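PDB 5UL3: 4'-phospho-dehydrooxetanocin synthase from Bacillus megaterium, which catalyses the S-adenosylmethionine-dependent oxidative ring contraction of dAMP to an oxetane aldehyde in oxetanocin A biosynthesis, using a [4Fe-4S] cluster and cobalamin. Local coordinates for residues I24-P28 and S29-K33; Q168-K171 and N172-D175; F639-K642 and Y643-N647. One frame throughout, in Å; residues are numbered along the deposited sequence.

Interaction 1: residues I24-P28 and S29-K33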
loop_
_atom_site.group_PDB
_atom_site.type_symbol
_atom_site.label_atom_id
_atom_site.label_comp_id
_atom_site.label_asym_id
_atom_site.label_seq_id
_atom_site.Cartn_x
_atom_site.Cartn_y
_atom_site.Cartn_z
ATOM N N ILE A 24 19.539 -6.328 13.384
ATOM C CA ILE A 24 18.139 -6.007 13.644
ATOM C C ILE A 24 17.161 -6.884 12.878
ATOM O O ILE A 24 15.956 -6.808 13.127
ATOM C CB ILE A 24 17.875 -4.515 13.353
ATOM C CG1 ILE A 24 18.182 -4.179 11.889
ATOM C CG2 ILE A 24 18.696 -3.659 14.279
ATOM C CD1 ILE A 24 17.824 -2.726 11.502
ATOM N N TRP A 25 17.646 -7.748 11.984
ATOM C CA TRP A 25 16.777 -8.710 11.318
ATOM C C TRP A 25 16.508 -9.954 12.149
ATOM O O TRP A 25 15.584 -10.706 11.827
ATOM C CB TRP A 25 17.393 -9.133 9.990
ATOM C CG TRP A 25 18.825 -9.464 10.143
ATOM C CD1 TRP A 25 19.357 -10.685 10.463
ATOM C CD2 TRP A 25 19.925 -8.563 10.018
ATOM N NE1 TRP A 25 20.720 -10.593 10.541
ATOM C CE2 TRP A 25 21.097 -9.302 10.275
ATOM C CE3 TRP A 25 20.036 -7.203 9.713
ATOM C CZ2 TRP A 25 22.363 -8.730 10.226
ATOM C CZ3 TRP A 25 21.285 -6.631 9.670
ATOM C CH2 TRP A 25 22.443 -7.397 9.924
ATOM N N LEU A 26 17.293 -10.214 13.191
ATOM C CA LEU A 26 17.052 -11.411 13.978
ATOM C C LEU A 26 15.829 -11.217 14.857
ATOM O O LEU A 26 15.553 -10.115 15.339
ATOM C CB LEU A 26 18.267 -11.736 14.847
ATOM C CG LEU A 26 19.599 -11.944 14.133
ATOM C CD1 LEU A 26 20.732 -12.019 15.158
ATOM C CD2 LEU A 26 19.527 -13.205 13.258
ATOM N N LYS A 27 15.096 -12.305 15.066
ATOM C CA LYS A 27 13.945 -12.282 15.953
ATOM C C LYS A 27 14.410 -12.216 17.405
ATOM O O LYS A 27 15.533 -12.619 17.726
ATOM C CB LYS A 27 13.087 -13.523 15.714
ATOM C CG LYS A 27 13.074 -13.956 14.247
ATOM C CD LYS A 27 11.957 -14.947 13.951
ATOM C CE LYS A 27 11.601 -14.946 12.470
ATOM N NZ LYS A 27 10.308 -15.649 12.209
ATOM N N PRO A 28 13.566 -11.698 18.304
ATOM C CA PRO A 28 14.024 -11.494 19.688
ATOM C C PRO A 28 14.482 -12.772 20.380
ATOM O O PRO A 28 15.378 -12.704 21.229
ATOM C CB PRO A 28 12.797 -10.864 20.370
ATOM C CG PRO A 28 12.093 -10.132 19.244
ATOM C CD PRO A 28 12.250 -11.067 18.055
ATOM N N SER A 29 13.910 -13.933 20.038
ATOM C CA SER A 29 14.375 -15.187 20.624
ATOM C C SER A 29 15.794 -15.518 20.178
ATOM O O SER A 29 16.588 -16.053 20.963
ATOM C CB SER A 29 13.422 -16.325 20.261
ATOM O OG SER A 29 12.189 -16.187 20.944
ATOM N N GLU A 30 16.130 -15.216 18.921
ATOM C CA GLU A 30 17.489 -15.451 18.433
ATOM C C GLU A 30 18.470 -14.453 19.038
ATOM O O GLU A 30 19.607 -14.812 19.375
ATOM C CB GLU A 30 17.514 -15.386 16.904
ATOM C CG GLU A 30 18.921 -15.297 16.285
ATOM C CD GLU A 30 19.780 -16.547 16.509
ATOM O OE1 GLU A 30 19.224 -17.671 16.557
ATOM O OE2 GLU A 30 21.018 -16.399 16.635
ATOM N N ILE A 31 18.051 -13.196 19.192
ATOM C CA ILE A 31 18.860 -12.241 19.944
ATOM C C ILE A 31 19.081 -12.745 21.363
ATOM O O ILE A 31 20.199 -12.682 21.896
ATOM C CB ILE A 31 18.190 -10.850 19.936
ATOM C CG1 ILE A 31 18.121 -10.288 18.509
ATOM C CG2 ILE A 31 18.909 -9.884 20.899
ATOM C CD1 ILE A 31 19.416 -9.685 18.002
ATOM N N GLU A 32 18.026 -13.265 21.994
ATOM C CA GLU A 32 18.163 -13.731 23.372
ATOM C C GLU A 32 19.125 -14.914 23.451
ATOM O O GLU A 32 19.945 -14.995 24.377
ATOM C CB GLU A 32 16.789 -14.089 23.959
ATOM C CG GLU A 32 16.090 -12.881 24.628
ATOM C CD GLU A 32 14.611 -13.087 24.928
ATOM O OE1 GLU A 32 14.080 -14.155 24.553
ATOM O OE2 GLU A 32 13.980 -12.169 25.536
ATOM N N LYS A 33 19.062 -15.818 22.468
ATOM C CA LYS A 33 19.999 -16.939 22.410
ATOM C C LYS A 33 21.436 -16.448 22.430
ATOM O O LYS A 33 22.264 -16.942 23.204
ATOM C CB LYS A 33 19.745 -17.781 21.157
ATOM C CG LYS A 33 20.675 -19.003 21.042
ATOM C CD LYS A 33 20.800 -19.530 19.613
ATOM C CE LYS A 33 19.742 -20.573 19.279
ATOM N NZ LYS A 33 19.886 -21.090 17.882
#
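With CG of Leu-26 (chi1 -58°) and CG1 of Ile-31 (chi1 -64°) each turned back beside its own backbone N, the two residues send their terminal methyls to meet at the start of helix 28-39. Lys-27 is the N-cap residue, so this pair joins the residue before the cap to the fourth residue of the helix: a hydrophobic staple. The two side chains run at about a right angle to each other, with Leu-26 CD1 3.9 Å from Ile-31 CD1, and Leu-26 CB lies against the same Ile-31 methyl. Glu-30 closes over the neighbouring branch. Glu-30 CG lies 3.7 Å from Leu-26 CD2, and the bend of the chain at chi2 leaves aliphatic carbon against the leucine while the carboxylate goes on to a salt bridge with Arg-34; Lys-33 NZ is a long second partner. The backbone completes the helix start. Ile-31 N gives a nearly straight bond (168°) to Lys-27 O at 3.0 Å, and Glu-30 N makes a weak, strongly bent one to the same Lys-27 O at 2.9 Å. Pro-28, with no N-H to donate, occupies the first helical position, where none is needed. Ile-31 is buried against Ile-20 and Phe-21 of helix 7-21 and Val-52 of strand 49-53. Just upstream, Trp-25 stacks on His-351 and meets Phe-352 edge-to-face, joining this loop to the radical SAM part of the chain. Glu-32 bonds through OE2 to the backbone N of Val-52, in an edge strand of the four-stranded antiparallel sheet; Glu-32 N donates to Pro-28 O at 2.8 Å, and Glu-32 CB sits 3.4 Å from that same oxygen.

Interaction 2: residues Q168-K171 and N172-D175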
loop_
_atom_site.group_PDB
_atom_site.type_symbol
_atom_site.label_atom_id
_atom_site.label_comp_id
_atom_site.label_asym_id
_atom_site.label_seq_id
_atom_site.Cartn_x
_atom_site.Cartn_y
_atom_site.Cartn_z
ATOM N N GLN A 168 -0.315 -24.194 10.393
ATOM C CA GLN A 168 0.941 -23.765 10.997
ATOM C C GLN A 168 0.725 -22.583 11.938
ATOM O O GLN A 168 1.406 -22.468 12.965
ATOM C CB GLN A 168 1.965 -23.425 9.914
ATOM C CG GLN A 168 2.433 -24.660 9.136
ATOM C CD GLN A 168 3.377 -24.330 7.988
ATOM O OE1 GLN A 168 3.188 -23.348 7.264
ATOM N NE2 GLN A 168 4.397 -25.163 7.810
ATOM N N ILE A 169 -0.206 -21.689 11.604
ATOM C CA ILE A 169 -0.534 -20.598 12.528
ATOM C C ILE A 169 -1.009 -21.161 13.859
ATOM O O ILE A 169 -0.518 -20.774 14.925
ATOM C CB ILE A 169 -1.596 -19.674 11.922
ATOM C CG1 ILE A 169 -1.003 -18.887 10.747
ATOM C CG2 ILE A 169 -2.180 -18.761 13.025
ATOM C CD1 ILE A 169 -2.060 -18.283 9.839
ATOM N N ILE A 170 -1.963 -22.098 13.813
ATOM C CA ILE A 170 -2.526 -22.643 15.049
ATOM C C ILE A 170 -1.447 -23.352 15.855
ATOM O O ILE A 170 -1.352 -23.182 17.080
ATOM C CB ILE A 170 -3.708 -23.577 14.737
ATOM C CG1 ILE A 170 -4.813 -22.822 13.999
ATOM C CG2 ILE A 170 -4.230 -24.224 16.017
ATOM C CD1 ILE A 170 -5.410 -21.669 14.798
ATOM N N LYS A 171 -0.616 -24.157 15.181
ATOM C CA LYS A 171 0.511 -24.804 15.846
ATOM C C LYS A 171 1.400 -23.779 16.528
ATOM O O LYS A 171 1.833 -23.978 17.674
ATOM C CB LYS A 171 1.340 -25.602 14.832
ATOM C CG LYS A 171 0.786 -26.957 14.414
ATOM C CD LYS A 171 1.860 -27.722 13.623
ATOM C CE LYS A 171 3.214 -27.658 14.348
ATOM N NZ LYS A 171 4.359 -28.320 13.638
ATOM N N ASN A 172 1.693 -22.681 15.828
ATOM C CA ASN A 172 2.521 -21.618 16.387
ATOM C C ASN A 172 1.884 -21.025 17.637
ATOM O O ASN A 172 2.571 -20.776 18.633
ATOM C CB ASN A 172 2.745 -20.541 15.318
ATOM C CG ASN A 172 3.727 -19.461 15.750
ATOM O OD1 ASN A 172 3.583 -18.853 16.808
ATOM N ND2 ASN A 172 4.726 -19.207 14.909
ATOM N N LEU A 173 0.572 -20.780 17.596
ATOM C CA LEU A 173 -0.117 -20.197 18.744
ATOM C C LEU A 173 -0.071 -21.128 19.949
ATOM O O LEU A 173 0.123 -20.681 21.084
ATOM C CB LEU A 173 -1.567 -19.884 18.384
ATOM C CG LEU A 173 -1.787 -18.794 17.321
ATOM C CD1 LEU A 173 -3.242 -18.738 16.868
ATOM C CD2 LEU A 173 -1.346 -17.421 17.882
ATOM N N LEU A 174 -0.297 -22.426 19.728
ATOM C CA LEU A 174 -0.274 -23.354 20.850
ATOM C C LEU A 174 1.097 -23.388 21.501
ATOM O O LEU A 174 1.199 -23.502 22.727
ATOM C CB LEU A 174 -0.690 -24.753 20.384
ATOM C CG LEU A 174 -2.110 -24.904 19.836
ATOM C CD1 LEU A 174 -2.401 -26.375 19.540
ATOM C CD2 LEU A 174 -3.141 -24.339 20.793
ATOM N N ASP A 175 2.158 -23.254 20.697
ATOM C CA ASP A 175 3.515 -23.284 21.229
ATOM C C ASP A 175 3.841 -22.010 22.002
ATOM O O ASP A 175 4.425 -22.077 23.086
ATOM C CB ASP A 175 4.510 -23.492 20.086
ATOM C CG ASP A 175 5.964 -23.479 20.559
ATOM O OD1 ASP A 175 6.351 -24.385 21.320
ATOM O OD2 ASP A 175 6.719 -22.570 20.160
#
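Leu-173 N donates to Ile-169 O at 2.9 Å, one of four successive i to i+4 bonds that carry helix 166-176 from one segment into the next. This is the helix of a beta-alpha-beta crossover in the Rossmann fold that houses cobalamin: it connects strands 154-159 and 180-184, which lie on either side of strand 119-124 in the parallel part of the sheet. Its apolar side is built round Leu-173. Ile-169 and Leu-173 lie side by side and point the same way, with Ile-169 CG2 4.0 Å from Leu-173 CD1. Ile-170 reaches the same methyl from one position further along the helix, its side chain slanting past the leucine and Ile-170 CD1 coming within 4.2 Å of Leu-173 CD1. A chi1 of -66° sets the leucine branch beside its own backbone N and leans it back over the preceding turn, so that Leu-173 CG stands 3.4 Å from Ile-169 O. Beyond the pair, Ile-169 packs on Val-123 and Ile-158 of the sheet, and Leu-173 on Thr-121. Ile-196 and Ile-200 of helix 190-205 flank them, while Ile-170 turns to Leu-199 and His-203 of that helix. Leu-174 follows the same pattern at the side of the helix: Ile-170 O takes the N-H of Leu-174 N at 2.9 Å and has Leu-174 CG only 3.3 Å away.

Interaction 3: residues F639-K642 and Y643-N647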
loop_
_atom_site.group_PDB
_atom_site.type_symbol
_atom_site.label_atom_id
_atom_site.label_comp_id
_atom_site.label_asym_id
_atom_site.label_seq_id
_atom_site.Cartn_x
_atom_site.Cartn_y
_atom_site.Cartn_z
ATOM N N PHE A 639 -8.669 2.109 -28.106
ATOM C CA PHE A 639 -9.502 2.516 -29.222
ATOM C C PHE A 639 -10.746 1.658 -29.364
ATOM O O PHE A 639 -11.660 2.043 -30.103
ATOM C CB PHE A 639 -8.672 2.544 -30.502
ATOM C CG PHE A 639 -7.745 3.716 -30.563
ATOM C CD1 PHE A 639 -8.251 5.000 -30.709
ATOM C CD2 PHE A 639 -6.381 3.551 -30.423
ATOM C CE1 PHE A 639 -7.400 6.107 -30.738
ATOM C CE2 PHE A 639 -5.529 4.647 -30.439
ATOM C CZ PHE A 639 -6.034 5.925 -30.598
ATOM N N LEU A 640 -10.825 0.541 -28.640
ATOM C CA LEU A 640 -12.096 -0.158 -28.504
ATOM C C LEU A 640 -13.177 0.779 -27.983
ATOM O O LEU A 640 -14.269 0.868 -28.557
ATOM C CB LEU A 640 -11.957 -1.348 -27.564
ATOM C CG LEU A 640 -13.298 -1.857 -27.039
ATOM C CD1 LEU A 640 -14.104 -2.612 -28.149
ATOM C CD2 LEU A 640 -13.112 -2.725 -25.804
ATOM N N LEU A 641 -12.895 1.476 -26.876
ATOM C CA LEU A 641 -13.898 2.374 -26.316
ATOM C C LEU A 641 -14.199 3.532 -27.261
ATOM O O LEU A 641 -15.356 3.953 -27.388
ATOM C CB LEU A 641 -13.453 2.897 -24.953
ATOM C CG LEU A 641 -14.501 3.766 -24.268
ATOM C CD1 LEU A 641 -15.837 3.038 -24.254
ATOM C CD2 LEU A 641 -14.044 4.095 -22.844
ATOM N N LYS A 642 -13.175 4.069 -27.930
ATOM C CA LYS A 642 -13.431 5.127 -28.898
ATOM C C LYS A 642 -14.324 4.616 -30.023
ATOM O O LYS A 642 -15.232 5.323 -30.479
ATOM C CB LYS A 642 -12.113 5.674 -29.446
ATOM C CG LYS A 642 -12.260 6.967 -30.224
ATOM C CD LYS A 642 -10.908 7.508 -30.653
ATOM C CE LYS A 642 -10.960 9.008 -30.944
ATOM N NZ LYS A 642 -11.124 9.911 -29.741
ATOM N N TYR A 643 -14.120 3.361 -30.423
ATOM C CA TYR A 643 -14.940 2.740 -31.457
ATOM C C TYR A 643 -16.373 2.522 -30.980
ATOM O O TYR A 643 -17.326 2.771 -31.732
ATOM C CB TYR A 643 -14.288 1.426 -31.869
ATOM C CG TYR A 643 -14.957 0.675 -32.997
ATOM C CD1 TYR A 643 -14.953 1.175 -34.289
ATOM C CD2 TYR A 643 -15.549 -0.554 -32.770
ATOM C CE1 TYR A 643 -15.550 0.470 -35.333
ATOM C CE2 TYR A 643 -16.143 -1.271 -33.807
ATOM C CZ TYR A 643 -16.145 -0.752 -35.079
ATOM O OH TYR A 643 -16.745 -1.467 -36.093
ATOM N N LEU A 644 -16.551 2.050 -29.740
ATOM C CA LEU A 644 -17.902 1.878 -29.205
ATOM C C LEU A 644 -18.644 3.210 -29.115
ATOM O O LEU A 644 -19.822 3.297 -29.484
ATOM C CB LEU A 644 -17.846 1.196 -27.836
ATOM C CG LEU A 644 -17.393 -0.270 -27.812
ATOM C CD1 LEU A 644 -17.152 -0.750 -26.377
ATOM C CD2 LEU A 644 -18.427 -1.139 -28.482
ATOM N N VAL A 645 -17.972 4.259 -28.632
ATOM C CA VAL A 645 -18.609 5.571 -28.511
ATOM C C VAL A 645 -18.905 6.143 -29.894
ATOM O O VAL A 645 -19.935 6.798 -30.108
ATOM C CB VAL A 645 -17.729 6.522 -27.675
ATOM C CG1 VAL A 645 -18.276 7.970 -27.704
ATOM C CG2 VAL A 645 -17.638 6.033 -26.236
ATOM N N TYR A 646 -18.009 5.901 -30.855
ATOM C CA TYR A 646 -18.247 6.351 -32.222
ATOM C C TYR A 646 -19.505 5.721 -32.801
ATOM O O TYR A 646 -20.285 6.391 -33.487
ATOM C CB TYR A 646 -17.054 6.017 -33.112
ATOM C CG TYR A 646 -17.240 6.514 -34.525
ATOM C CD1 TYR A 646 -16.966 7.838 -34.853
ATOM C CD2 TYR A 646 -17.703 5.670 -35.529
ATOM C CE1 TYR A 646 -17.140 8.306 -36.143
ATOM C CE2 TYR A 646 -17.881 6.129 -36.824
ATOM C CZ TYR A 646 -17.597 7.447 -37.122
ATOM O OH TYR A 646 -17.775 7.910 -38.406
ATOM N N ASN A 647 -19.708 4.427 -32.548
ATOM C CA ASN A 647 -20.856 3.732 -33.106
ATOM C C ASN A 647 -22.152 4.139 -32.427
ATOM O O ASN A 647 -23.232 3.862 -32.961
ATOM C CB ASN A 647 -20.648 2.225 -33.007
ATOM C CG ASN A 647 -19.857 1.670 -34.188
ATOM O OD1 ASN A 647 -20.389 1.540 -35.291
ATOM N ND2 ASN A 647 -18.583 1.347 -33.964
#
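Leu-640 and Leu-644 slant across one another one helical turn apart, Leu-640 CD1 lying 4.0 Å from Leu-644 CD1. Their torsions are complementary: Leu-640 sends CG away from its backbone N (chi1 162°), whereas Leu-644 holds CG beside its own (chi1 -68°), and the two branches converge. Leu-641 and Val-645 repeat the slanting approach one residue on, with CD1 of Leu-641 4.0 Å from CG2 of Val-645. Lys-642 passes at the edge of the Phe-639 ring, its CD in the ring plane, before NZ reaches a salt bridge with Glu-494. Helix 620-648 belongs to the C-terminal helix bundle, and its side chains spread to several neighbours: Leu-640, Phe-639 and Tyr-643 meet Trp-693 of helix 683-709, Phe-639 also meets Phe-661 of helix 652-664, and Lys-642 and Val-645 touch helix 484-493. Tyr-643 N donates to Phe-639 O at 2.8 Å, and Tyr-643 CB sits 3.2 Å from that oxygen. One face of the Tyr-643 ring carries the amide of Asn-647, whose ND2 stands 3.3 Å above the plane, over the ring centre. Asn-647 ND2 also donates to Tyr-643 O at 2.9 Å, from above the carbonyl plane. Asn-647 N reaches the same Tyr-643 O at 3.0 Å from the opposite face of that carbonyl.

All three contacts are local, within single turns of helix or at a helix start, and they sit in three different domains. Interaction 1, in the N-terminal domain, and interaction 2, in the cobalamin-binding Rossmann fold, lie on the same side of the chain's centre; their own centres are about 19 Å apart and their nearest atoms about 7 Å, without touching. Interaction 3, in the C-terminal helix bundle, is on the opposite side, its centre about 60 Å from that of interaction 1 and about 55 Å from that of interaction 2. Only interaction 2 lies in the cobalamin-binding fold, and even there the Leu-173 side chain stays about 11 Å from cobalamin; interactions 1 and 3 are remote from the known binding sites.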